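Local coordinates for protein uroporphyrinogen-III synthetase (Pseudomonas syringae pv. tomato, PDB 3RE1) that probably catalyses the cyclisation of the linear tetrapyrrole hydroxymethylbilane to uroporphyrinogen III, with release of water, in porphyrin biosynthesis, at residues Phe205-Leu208 and Leu209-Ala212. Residues are numbered along the deposited sequence; the frame is centred on the assembly and turned at random.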
loop_
_atom_site.group_PDB
_atom_site.type_symbol
_atom_site.label_atom_id
_atom_site.label_comp_id
_atom_site.label_asym_id
_atom_site.label_seq_id
_atom_site.Cartn_x
_atom_site.Cartn_y
_atom_site.Cartn_z
ATOM N N PHE A 205 3.798 -9.173 -3.060
ATOM C CA PHE A 205 4.098 -10.219 -4.036
ATOM C C PHE A 205 5.329 -10.979 -3.531
ATOM O O PHE A 205 5.471 -12.186 -3.722
ATOM C CB PHE A 205 4.372 -9.676 -5.445
ATOM C CG PHE A 205 4.900 -10.736 -6.366
ATOM C CD1 PHE A 205 4.117 -11.837 -6.689
ATOM C CD2 PHE A 205 6.199 -10.697 -6.823
ATOM C CE1 PHE A 205 4.622 -12.833 -7.448
ATOM C CE2 PHE A 205 6.707 -11.723 -7.606
ATOM C CZ PHE A 205 5.920 -12.787 -7.901
ATOM N N GLU A 206 6.231 -10.247 -2.896
ATOM C CA GLU A 206 7.302 -10.863 -2.145
ATOM C C GLU A 206 6.487 -11.331 -0.957
ATOM O O GLU A 206 5.383 -10.816 -0.728
ATOM C CB GLU A 206 8.293 -9.803 -1.695
ATOM C CG GLU A 206 9.082 -9.130 -2.822
ATOM C CD GLU A 206 9.632 -7.735 -2.424
ATOM O OE1 GLU A 206 9.620 -7.402 -1.206
ATOM O OE2 GLU A 206 10.076 -6.973 -3.326
ATOM N N HIS A 207 6.979 -12.296 -0.195
ATOM C CA HIS A 207 6.173 -12.844 0.904
ATOM C C HIS A 207 5.072 -13.792 0.355
ATOM O O HIS A 207 4.235 -14.294 1.113
ATOM C CB HIS A 207 5.523 -11.719 1.770
ATOM C CG HIS A 207 6.503 -10.852 2.517
ATOM N ND1 HIS A 207 6.125 -10.033 3.568
ATOM C CD2 HIS A 207 7.844 -10.657 2.356
ATOM C CE1 HIS A 207 7.184 -9.375 4.019
ATOM N NE2 HIS A 207 8.239 -9.737 3.300
ATOM N N LEU A 208 5.043 -13.984 -0.960
ATOM C CA LEU A 208 4.073 -14.867 -1.610
ATOM C C LEU A 208 4.915 -15.859 -2.320
ATOM O O LEU A 208 4.782 -17.043 -2.122
ATOM C CB LEU A 208 3.233 -14.146 -2.649
ATOM C CG LEU A 208 2.396 -15.066 -3.574
ATOM C CD1 LEU A 208 1.368 -15.838 -2.761
ATOM C CD2 LEU A 208 1.691 -14.296 -4.711
ATOM N N LEU A 209 5.800 -15.332 -3.159
ATOM C CA LEU A 209 6.825 -16.100 -3.836
ATOM C C LEU A 209 7.736 -16.747 -2.771
ATOM O O LEU A 209 8.441 -17.728 -3.028
ATOM C CB LEU A 209 7.627 -15.161 -4.725
ATOM C CG LEU A 209 8.753 -15.741 -5.566
ATOM C CD1 LEU A 209 8.194 -16.651 -6.636
ATOM C CD2 LEU A 209 9.535 -14.590 -6.200
ATOM N N GLN A 210 7.699 -16.189 -1.570
ATOM C CA GLN A 210 8.426 -16.761 -0.453
ATOM C C GLN A 210 7.676 -17.999 0.018
ATOM O O GLN A 210 8.113 -19.119 -0.230
ATOM C CB GLN A 210 8.500 -15.747 0.675
ATOM C CG GLN A 210 9.429 -16.115 1.796
ATOM C CD GLN A 210 9.384 -15.076 2.916
ATOM O OE1 GLN A 210 9.522 -13.865 2.684
ATOM N NE2 GLN A 210 9.181 -15.545 4.140
ATOM N N LEU A 211 6.540 -17.780 0.684
ATOM C CA LEU A 211 5.695 -18.852 1.194
ATOM C C LEU A 211 5.424 -19.883 0.128
ATOM O O LEU A 211 5.245 -21.068 0.418
ATOM C CB LEU A 211 4.359 -18.292 1.685
ATOM C CG LEU A 211 4.409 -17.433 2.948
ATOM C CD1 LEU A 211 2.988 -17.161 3.385
ATOM C CD2 LEU A 211 5.194 -18.129 4.059
ATOM N N ALA A 212 5.391 -19.434 -1.119
ATOM C CA ALA A 212 5.120 -20.343 -2.201
ATOM C C ALA A 212 6.231 -21.375 -2.127
ATOM O O ALA A 212 5.993 -22.564 -2.301
ATOM C CB ALA A 212 5.130 -19.613 -3.528
#
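The imidazole of His207 and the side-chain amide of Gln210 run alongside each other. Their planes are 71° apart, so they do not stack. Gln210 OE1 comes to 3.6 Å from His207 CD2, oblique to the ring, in van der Waals contact. The Gln210 chain reaches there extended beyond CG, with CG anti to the backbone N (chi1 -170°). Its CB packs against the His207 backbone, and Leu177, in the loop after strand 166-176, touches both side chains. The second flat group is the Phe205 ring. Phe205 CE2 lies 4.3 Å from Leu209 CD2, again oblique. Leu234, Ala235 and Ala238 of helix 229-238 also touch this ring.

These residues join helix 202-205 to helix 209-212, in the domain built on the five-stranded parallel sheet. The link is a beta turn close to type II, Phe205 to Leu208. Glu206 is the first residue to leave helical angles. His207 takes positive phi (76°), and the chain runs on through Leu208 into helix 209-212. Leu209 N donates to Phe205 O at 3.2 Å, in a nearly straight bond. Leu208 N makes a weak bond to the same oxygen, so one carbonyl at the end of the first helix receives both amides. Ala212 N makes a bent bond to Leu208 O, 2.7 Å, within the weakly bonded helix 209-212. Leu211 packs its CG on His207 O at 3.6 Å. Leu208 is buried against Val199, while Leu209 reaches Ala238 and Trp216.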